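Local coordinates for protein transcription termination factor FttA (Pyrococcus horikoshii, PDB 3AF6) that probably terminates transcription genome-wide by cutting nascent RNA where it leaves RNA polymerase, as a zinc-dependent nuclease of the metallo-beta-lactamase superfamily, at residues G276-T281 with K318-L323; I252-A257 with P282-L287; V439-E444 with N490-E495. One frame throughout, in Å; residues are numbered along the deposited sequence.

Contact 1 (G276-T281 with K318-L323)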
loop_
_atom_site.group_PDB
_atom_site.type_symbol
_atom_site.label_atom_id
_atom_site.label_comp_id
_atom_site.label_asym_id
_atom_site.label_seq_id
_atom_site.Cartn_x
_atom_site.Cartn_y
_atom_site.Cartn_z
ATOM N N GLY A 276 15.778 9.195 -4.420
ATOM C CA GLY A 276 14.816 9.862 -5.276
ATOM C C GLY A 276 13.444 9.664 -4.657
ATOM O O GLY A 276 13.346 9.204 -3.517
ATOM N N PRO A 277 12.363 9.979 -5.377
ATOM C CA PRO A 277 10.991 9.835 -4.871
ATOM C C PRO A 277 10.353 8.447 -4.945
ATOM O O PRO A 277 10.628 7.666 -5.857
ATOM C CB PRO A 277 10.224 10.826 -5.730
ATOM C CG PRO A 277 10.892 10.636 -7.067
ATOM C CD PRO A 277 12.362 10.646 -6.692
ATOM N N ILE A 278 9.490 8.151 -3.979
ATOM C CA ILE A 278 8.753 6.888 -3.974
ATOM C C ILE A 278 7.279 7.272 -4.036
ATOM O O ILE A 278 6.769 7.893 -3.109
ATOM C CB ILE A 278 8.935 6.091 -2.683
ATOM C CG1 ILE A 278 10.415 5.809 -2.421
ATOM C CG2 ILE A 278 8.150 4.793 -2.785
ATOM C CD1 ILE A 278 10.662 5.149 -1.072
ATOM N N TYR A 279 6.596 6.916 -5.119
ATOM C CA TYR A 279 5.180 7.252 -5.247
ATOM C C TYR A 279 4.291 6.090 -4.849
ATOM O O TYR A 279 4.557 4.950 -5.215
ATOM C CB TYR A 279 4.857 7.657 -6.676
ATOM C CG TYR A 279 5.608 8.870 -7.134
ATOM C CD1 TYR A 279 6.816 8.749 -7.835
ATOM C CD2 TYR A 279 5.151 10.147 -6.816
ATOM C CE1 TYR A 279 7.547 9.877 -8.203
ATOM C CE2 TYR A 279 5.867 11.278 -7.176
ATOM C CZ TYR A 279 7.061 11.139 -7.864
ATOM O OH TYR A 279 7.766 12.264 -8.194
ATOM N N THR A 280 3.228 6.388 -4.106
ATOM C CA THR A 280 2.290 5.362 -3.670
ATOM C C THR A 280 1.021 6.016 -3.071
ATOM O O THR A 280 1.014 7.230 -2.827
ATOM C CB THR A 280 2.979 4.440 -2.638
ATOM O OG1 THR A 280 2.185 3.269 -2.442
ATOM C CG2 THR A 280 3.156 5.151 -1.312
ATOM N N THR A 281 -0.053 5.246 -2.857
ATOM C CA THR A 281 -1.264 5.828 -2.262
ATOM C C THR A 281 -0.967 6.017 -0.780
ATOM O O THR A 281 -0.201 5.256 -0.201
ATOM C CB THR A 281 -2.524 4.927 -2.413
ATOM O OG1 THR A 281 -2.349 3.706 -1.688
ATOM C CG2 THR A 281 -2.783 4.611 -3.875
ATOM N N LYS A 318 10.460 9.779 4.541
ATOM C CA LYS A 318 10.958 11.066 4.104
ATOM C C LYS A 318 11.073 11.212 2.597
ATOM O O LYS A 318 11.137 12.327 2.090
ATOM C CB LYS A 318 12.307 11.337 4.779
ATOM C CG LYS A 318 12.182 11.573 6.289
ATOM C CD LYS A 318 13.523 11.614 6.988
ATOM C CE LYS A 318 14.377 12.754 6.467
ATOM N NZ LYS A 318 15.732 12.760 7.092
ATOM N N HIS A 319 11.081 10.092 1.877
ATOM C CA HIS A 319 11.199 10.115 0.415
ATOM C C HIS A 319 9.899 9.808 -0.338
ATOM O O HIS A 319 9.841 9.929 -1.565
ATOM C CB HIS A 319 12.266 9.123 -0.054
ATOM C CG HIS A 319 13.669 9.620 0.101
ATOM N ND1 HIS A 319 14.315 9.666 1.319
ATOM C CD2 HIS A 319 14.556 10.082 -0.814
ATOM C CE1 HIS A 319 15.539 10.133 1.147
ATOM N NE2 HIS A 319 15.710 10.395 -0.136
ATOM N N THR A 320 8.863 9.409 0.388
ATOM C CA THR A 320 7.592 9.070 -0.235
ATOM C C THR A 320 6.709 10.258 -0.613
ATOM O O THR A 320 6.490 11.164 0.185
ATOM C CB THR A 320 6.785 8.166 0.690
ATOM O OG1 THR A 320 7.602 7.063 1.078
ATOM C CG2 THR A 320 5.511 7.667 -0.003
ATOM N N ILE A 321 6.205 10.252 -1.834
ATOM C CA ILE A 321 5.312 11.312 -2.286
ATOM C C ILE A 321 3.991 10.614 -2.604
ATOM O O ILE A 321 3.880 9.927 -3.615
ATOM C CB ILE A 321 5.867 12.012 -3.542
ATOM C CG1 ILE A 321 7.152 12.759 -3.185
ATOM C CG2 ILE A 321 4.823 12.963 -4.127
ATOM C CD1 ILE A 321 7.751 13.533 -4.354
ATOM N N THR A 322 3.000 10.774 -1.729
ATOM C CA THR A 322 1.711 10.116 -1.923
ATOM C C THR A 322 0.873 10.682 -3.061
ATOM O O THR A 322 1.001 11.847 -3.447
ATOM C CB THR A 322 0.869 10.138 -0.645
ATOM O OG1 THR A 322 0.481 11.486 -0.350
ATOM C CG2 THR A 322 1.664 9.554 0.523
ATOM N N LEU A 323 -0.000 9.832 -3.582
ATOM C CA LEU A 323 -0.860 10.186 -4.693
ATOM C C LEU A 323 -2.148 9.403 -4.515
ATOM O O LEU A 323 -2.104 8.210 -4.211
ATOM C CB LEU A 323 -0.186 9.747 -5.991
ATOM C CG LEU A 323 -0.041 10.702 -7.169
ATOM C CD1 LEU A 323 0.733 11.949 -6.743
ATOM C CD2 LEU A 323 0.688 9.981 -8.303
#
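Residues 278-280 and 320-322 run parallel, the short strand axes 4.6 Å apart and inclined at 30°, with I278 paired to T320. I278 uses both of its backbone polar groups: its N donates to H319 O at 3.0 Å, and its O accepts from I321 N at 2.7 Å. Farther along, L323 N reaches T280 O at 2.9 Å. Between these bonds the CA hydrogens lean on carbonyls too, as Y279 CA does on I321 O at 3.4 Å.

The side chains separate onto two faces. On one, Y279 and I321 point the same way and lie alongside each other, CE2 of the ring meeting CG2 of the isoleucine at 3.6 Å, while I321 CD1 reaches forward to P277 CB at 3.9 Å. CG1 of I321 lies beside the backbone N (chi1 -66°), which puts CG2 anti to that N and against the tyrosine ring, while CG1 carries CD1 toward the proline. Helix 164-178 covers this apolar patch through L171, V174 and I178. On the other face T280 and T320 meet methyl to methyl, CG2 to CG2 at 3.7 Å, so each threonine gives its carbon branch to its neighbour and its hydroxyl to a backbone carbonyl: T280 OG1 pairs with I254 O, T320 OG1 with V316 O. Beta-branched residues suit such an extended pair. H319, at the end of helix 310-319, brings the edge of its ring to G276 O through CD2, while its ND1 bonds to E315 O.

Backbone bonds thus fix the register, and the side chains divide the work: an oily face closes against a helix, whereas T280 and T320 bury their hydroxyls with partners. T281 OG1, which bonds G347 O, also caps the following helix.

Contact 2 (I252-A257 with P282-L287). With ZN (zinc ion), chain I.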
loop_
_atom_site.group_PDB
_atom_site.type_symbol
_atom_site.label_atom_id
_atom_site.label_comp_id
_atom_site.label_asym_id
_atom_site.label_seq_id
_atom_site.Cartn_x
_atom_site.Cartn_y
_atom_site.Cartn_z
ATOM N N ILE A 252 10.495 5.273 -7.827
ATOM C CA ILE A 252 10.058 3.935 -7.453
ATOM C C ILE A 252 8.548 4.065 -7.198
ATOM O O ILE A 252 8.090 5.061 -6.649
ATOM C CB ILE A 252 10.755 3.437 -6.167
ATOM C CG1 ILE A 252 12.266 3.315 -6.404
ATOM C CG2 ILE A 252 10.184 2.085 -5.765
ATOM C CD1 ILE A 252 13.078 2.884 -5.175
ATOM N N ILE A 253 7.771 3.082 -7.621
ATOM C CA ILE A 253 6.334 3.126 -7.401
ATOM C C ILE A 253 5.944 1.839 -6.696
ATOM O O ILE A 253 6.458 0.772 -7.041
ATOM C CB ILE A 253 5.567 3.205 -8.738
ATOM C CG1 ILE A 253 6.164 4.310 -9.607
ATOM C CG2 ILE A 253 4.089 3.468 -8.480
ATOM C CD1 ILE A 253 5.559 4.402 -10.979
ATOM N N ILE A 254 5.046 1.919 -5.721
ATOM C CA ILE A 254 4.627 0.716 -5.022
ATOM C C ILE A 254 3.137 0.432 -5.220
ATOM O O ILE A 254 2.302 1.283 -4.920
ATOM C CB ILE A 254 4.934 0.826 -3.517
ATOM C CG1 ILE A 254 6.426 1.152 -3.313
ATOM C CG2 ILE A 254 4.546 -0.466 -2.811
ATOM C CD1 ILE A 254 7.418 0.180 -3.992
ATOM N N THR A 255 2.806 -0.761 -5.721
ATOM C CA THR A 255 1.414 -1.150 -5.953
ATOM C C THR A 255 0.640 -1.299 -4.637
ATOM O O THR A 255 -0.506 -0.839 -4.526
ATOM C CB THR A 255 1.310 -2.489 -6.718
ATOM O OG1 THR A 255 1.858 -3.546 -5.923
ATOM C CG2 THR A 255 2.057 -2.409 -8.025
ATOM N N HIS A 256 1.246 -1.975 -3.660
ATOM C CA HIS A 256 0.612 -2.142 -2.362
ATOM C C HIS A 256 1.592 -2.486 -1.251
ATOM O O HIS A 256 2.738 -2.849 -1.500
ATOM C CB HIS A 256 -0.541 -3.141 -2.411
ATOM C CG HIS A 256 -0.130 -4.567 -2.605
ATOM N ND1 HIS A 256 0.208 -5.085 -3.838
ATOM C CD2 HIS A 256 -0.095 -5.606 -1.738
ATOM C CE1 HIS A 256 0.421 -6.384 -3.724
ATOM N NE2 HIS A 256 0.243 -6.725 -2.459
ATOM N N ALA A 257 1.125 -2.369 -0.020
ATOM C CA ALA A 257 1.956 -2.555 1.153
ATOM C C ALA A 257 2.650 -3.874 1.500
ATOM O O ALA A 257 3.625 -3.852 2.253
ATOM C CB ALA A 257 1.184 -2.071 2.360
ATOM N N PRO A 282 -1.566 7.041 -0.145
ATOM C CA PRO A 282 -1.322 7.293 1.285
ATOM C C PRO A 282 -1.439 6.046 2.154
ATOM O O PRO A 282 -0.549 5.757 2.954
ATOM C CB PRO A 282 -2.358 8.360 1.630
ATOM C CG PRO A 282 -2.474 9.133 0.330
ATOM C CD PRO A 282 -2.536 8.010 -0.692
ATOM N N PRO A 283 -2.537 5.285 2.011
ATOM C CA PRO A 283 -2.694 4.072 2.823
ATOM C C PRO A 283 -1.528 3.085 2.647
ATOM O O PRO A 283 -1.132 2.406 3.591
ATOM C CB PRO A 283 -4.024 3.497 2.329
ATOM C CG PRO A 283 -4.782 4.703 1.938
ATOM C CD PRO A 283 -3.754 5.537 1.215
ATOM N N THR A 284 -0.984 2.993 1.438
ATOM C CA THR A 284 0.134 2.085 1.208
ATOM C C THR A 284 1.389 2.604 1.924
ATOM O O THR A 284 2.158 1.830 2.497
ATOM C CB THR A 284 0.402 1.900 -0.311
ATOM O OG1 THR A 284 -0.715 1.226 -0.909
ATOM C CG2 THR A 284 1.644 1.060 -0.546
ATOM N N ARG A 285 1.590 3.916 1.909
ATOM C CA ARG A 285 2.739 4.473 2.604
ATOM C C ARG A 285 2.662 4.087 4.092
ATOM O O ARG A 285 3.631 3.575 4.668
ATOM C CB ARG A 285 2.779 5.998 2.473
ATOM C CG ARG A 285 3.193 6.665 3.771
ATOM C CD ARG A 285 4.254 7.715 3.603
ATOM N NE ARG A 285 3.707 9.054 3.437
ATOM C CZ ARG A 285 2.722 9.566 4.168
ATOM N NH1 ARG A 285 2.310 10.805 3.935
ATOM N NH2 ARG A 285 2.132 8.837 5.104
ATOM N N ASP A 286 1.504 4.326 4.703
ATOM C CA ASP A 286 1.316 4.012 6.114
ATOM C C ASP A 286 1.380 2.515 6.381
ATOM O O ASP A 286 2.010 2.071 7.334
ATOM C CB ASP A 286 -0.029 4.557 6.621
ATOM C CG ASP A 286 -0.112 6.072 6.553
ATOM O OD1 ASP A 286 -1.182 6.624 6.893
ATOM O OD2 ASP A 286 0.885 6.711 6.154
ATOM N N LEU A 287 0.724 1.734 5.537
ATOM C CA LEU A 287 0.721 0.289 5.714
ATOM C C LEU A 287 2.089 -0.375 5.523
ATOM O O LEU A 287 2.473 -1.234 6.307
ATOM C CB LEU A 287 -0.305 -0.338 4.774
ATOM C CG LEU A 287 -1.753 -0.069 5.177
ATOM C CD1 LEU A 287 -2.692 -0.382 4.018
ATOM C CD2 LEU A 287 -2.090 -0.905 6.408
HETATM ZN ZN ZN I . -0.451 -8.722 -1.703
HETATM O O HOH W 1 -0.552 2.101 -3.469
HETATM O O HOH W 2 -1.619 -1.005 0.114
#
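T284 carries most of the contact, and its two branches behave quite differently. Its methyl makes the close packing: with OG1 beside the backbone N (chi1 -66°), CG2 stands anti to that N and packs on the turn of chain at H256 and A257, 3.5 Å from A257 N, and also touches I254 CG2 at 4.0 Å. One helical turn on, L287 CB rests against A257 CB. The small alanine leaves room for helix 282-301 beside the backbone, and the two helix residues that meet it, three positions apart, share one side of the helix.

The hydroxyl side is looser, bridged by water rather than filled by carbon. T284 OG1 bonds to T281 OG1 and to two waters; one is also within bonding distance of T255 O and probably donates to it, and the other, 2.6 Å from T284 OG1, accepts from A257 N. No direct hydrogen bond joins the two segments, so T255 O and A257 N meet the helix through these waters.

Past the contact, the H256 ring turns from the helix. Its ND1 donates to T255 OG1 at 3.1 Å, which helps to fix the ring's rotation, and its NE2 binds zinc at 2.2 Å. H258, H344 and D367 complete that site. On this loop leaving a strand end, H256, H258, D260 and H261 spell the HxHxDH signature of metallo-beta-lactamase zinc centres.

Contact 3 (V439-E444 with N490-E495)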
loop_
_atom_site.group_PDB
_atom_site.type_symbol
_atom_site.label_atom_id
_atom_site.label_comp_id
_atom_site.label_asym_id
_atom_site.label_seq_id
_atom_site.Cartn_x
_atom_site.Cartn_y
_atom_site.Cartn_z
ATOM N N VAL A 439 -11.537 -11.216 6.892
ATOM C CA VAL A 439 -12.113 -12.276 7.703
ATOM C C VAL A 439 -12.759 -11.638 8.926
ATOM O O VAL A 439 -13.764 -12.138 9.449
ATOM C CB VAL A 439 -11.043 -13.287 8.145
ATOM C CG1 VAL A 439 -11.621 -14.261 9.168
ATOM C CG2 VAL A 439 -10.527 -14.038 6.931
ATOM N N MET A 440 -12.199 -10.524 9.382
ATOM C CA MET A 440 -12.785 -9.843 10.531
ATOM C C MET A 440 -14.211 -9.459 10.176
ATOM O O MET A 440 -15.138 -9.817 10.891
ATOM C CB MET A 440 -11.982 -8.595 10.911
ATOM C CG MET A 440 -10.937 -8.855 11.991
ATOM S SD MET A 440 -9.629 -7.632 11.952
ATOM C CE MET A 440 -10.350 -6.280 12.933
ATOM N N MET A 441 -14.385 -8.756 9.060
ATOM C CA MET A 441 -15.712 -8.339 8.631
ATOM C C MET A 441 -16.656 -9.527 8.584
ATOM O O MET A 441 -17.747 -9.485 9.147
ATOM C CB MET A 441 -15.643 -7.674 7.264
ATOM C CG MET A 441 -14.907 -6.354 7.277
ATOM S SD MET A 441 -15.662 -5.159 8.391
ATOM C CE MET A 441 -14.816 -5.497 9.906
ATOM N N VAL A 442 -16.235 -10.597 7.927
ATOM C CA VAL A 442 -17.076 -11.772 7.858
ATOM C C VAL A 442 -17.576 -12.174 9.245
ATOM O O VAL A 442 -18.759 -12.437 9.412
ATOM C CB VAL A 442 -16.343 -12.960 7.217
ATOM C CG1 VAL A 442 -17.198 -14.204 7.307
ATOM C CG2 VAL A 442 -16.047 -12.651 5.767
ATOM N N LEU A 443 -16.696 -12.212 10.242
ATOM C CA LEU A 443 -17.123 -12.597 11.588
ATOM C C LEU A 443 -17.917 -11.510 12.314
ATOM O O LEU A 443 -18.724 -11.808 13.192
ATOM C CB LEU A 443 -15.917 -12.988 12.443
ATOM C CG LEU A 443 -15.105 -14.204 12.001
ATOM C CD1 LEU A 443 -13.876 -14.334 12.892
ATOM C CD2 LEU A 443 -15.948 -15.452 12.064
ATOM N N GLU A 444 -17.689 -10.254 11.939
ATOM C CA GLU A 444 -18.370 -9.124 12.565
ATOM C C GLU A 444 -19.833 -9.001 12.114
ATOM O O GLU A 444 -20.686 -8.562 12.881
ATOM C CB GLU A 444 -17.602 -7.834 12.270
ATOM C CG GLU A 444 -17.985 -6.638 13.134
ATOM C CD GLU A 444 -19.305 -6.002 12.727
ATOM O OE1 GLU A 444 -19.477 -5.687 11.528
ATOM O OE2 GLU A 444 -20.166 -5.804 13.612
ATOM N N ASN A 490 -19.053 1.544 13.407
ATOM C CA ASN A 490 -17.782 1.073 12.883
ATOM C C ASN A 490 -17.598 -0.399 13.248
ATOM O O ASN A 490 -17.405 -0.736 14.415
ATOM C CB ASN A 490 -16.647 1.903 13.476
ATOM C CG ASN A 490 -15.421 1.901 12.607
ATOM O OD1 ASN A 490 -14.920 0.842 12.232
ATOM N ND2 ASN A 490 -14.929 3.089 12.276
ATOM N N PRO A 491 -17.654 -1.296 12.251
ATOM C CA PRO A 491 -17.492 -2.736 12.484
ATOM C C PRO A 491 -16.122 -3.144 13.032
ATOM O O PRO A 491 -15.968 -4.236 13.576
ATOM C CB PRO A 491 -17.777 -3.340 11.112
ATOM C CG PRO A 491 -17.282 -2.283 10.185
ATOM C CD PRO A 491 -17.833 -1.022 10.817
ATOM N N PHE A 492 -15.130 -2.272 12.881
ATOM C CA PHE A 492 -13.788 -2.561 13.377
ATOM C C PHE A 492 -13.730 -2.330 14.882
ATOM O O PHE A 492 -12.957 -2.976 15.592
ATOM C CB PHE A 492 -12.752 -1.671 12.680
ATOM C CG PHE A 492 -12.647 -1.907 11.202
ATOM C CD1 PHE A 492 -12.863 -0.866 10.303
ATOM C CD2 PHE A 492 -12.354 -3.176 10.707
ATOM C CE1 PHE A 492 -12.793 -1.084 8.932
ATOM C CE2 PHE A 492 -12.280 -3.406 9.338
ATOM C CZ PHE A 492 -12.501 -2.359 8.447
ATOM N N LEU A 493 -14.553 -1.398 15.357
ATOM C CA LEU A 493 -14.618 -1.072 16.778
ATOM C C LEU A 493 -15.347 -2.160 17.565
ATOM O O LEU A 493 -15.229 -2.226 18.790
ATOM C CB LEU A 493 -15.349 0.259 16.988
ATOM C CG LEU A 493 -14.743 1.567 16.482
ATOM C CD1 LEU A 493 -15.771 2.680 16.628
ATOM C CD2 LEU A 493 -13.483 1.892 17.264
ATOM N N SER A 494 -16.103 -2.997 16.858
ATOM C CA SER A 494 -16.866 -4.076 17.481
ATOM C C SER A 494 -16.190 -4.624 18.733
ATOM O O SER A 494 -15.034 -5.064 18.693
ATOM C CB SER A 494 -17.086 -5.211 16.484
ATOM O OG SER A 494 -17.720 -6.313 17.111
ATOM N N GLU A 495 -16.921 -4.601 19.845
ATOM C CA GLU A 495 -16.388 -5.079 21.112
ATOM C C GLU A 495 -16.200 -6.598 21.145
ATOM O O GLU A 495 -16.084 -7.189 22.220
ATOM C CB GLU A 495 -17.291 -4.628 22.274
ATOM C CG GLU A 495 -18.701 -5.231 22.286
ATOM C CD GLU A 495 -19.531 -4.782 23.495
ATOM O OE1 GLU A 495 -19.834 -3.571 23.602
ATOM O OE2 GLU A 495 -19.878 -5.639 24.343
#
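From P491 to S494 a loop of the beta-CASP region lies against one side of helix 435-447, meeting M440, M441 and E444. It is shaped first by N490, whose OD1 accepts from F492 N at 3.2 Å in the carbonyl plane, on a lone pair. This Asx turn helps to present the next two residues to the helix. P491, compact and rigid, takes the space between two helix side chains: its CG lies 3.8 Å from M441 SD, and its CB is 3.5 Å from E444 CD. The glutamate chain bends at chi2 (-76°), which turns its carboxylate end over P491 CB; its OE2 has a long, weak ion pair with R448.

F492 follows, and its ring receives both methionines. M441 crosses it at about a right angle, its methyl CE reaching the CE2-CD2 side obliquely; SD sits farther back near P491, 4.5 Å from the ring centroid, a Met-aromatic contact. M440 comes instead at the ring edge, its CE 4.3 Å from F492 CD2. Unbranched and flexible, methionine can fit a flat ring from such different directions. S494 closes the run with CB 3.8 Å from E444 CG, its small side chain suiting a place beside the glutamate chain.

Around these residues, helix 462-471 meets F492 through T466 and T470, strand 497-499 sets F497 against M440 and E444, and helix 405-420 packs on V439, V442 and L443.

In the fold
Contacts 1 and 2 adjoin, their centres 8 Å apart, within the metallo-beta-lactamase part of the chain. Their segments alternate in sequence and meet in one mixed sheet, where strand 278-280 lies between 251-253 and 320-322; Y279 N and I252 O probably bond across the join. Helix 282-301 leaves the middle strand and helix 310-319 leads into the edge strand, and the zinc-binding loop leaves the end of strand 251-253 in the same sheet. Contact 3 comes later in the chain, in the beta-CASP region beside a separate parallel sheet, its centre about 24 Å from that of contact 2 and about 31 Å from that of contact 1. The three thus sample the catalytic core and its companion domain.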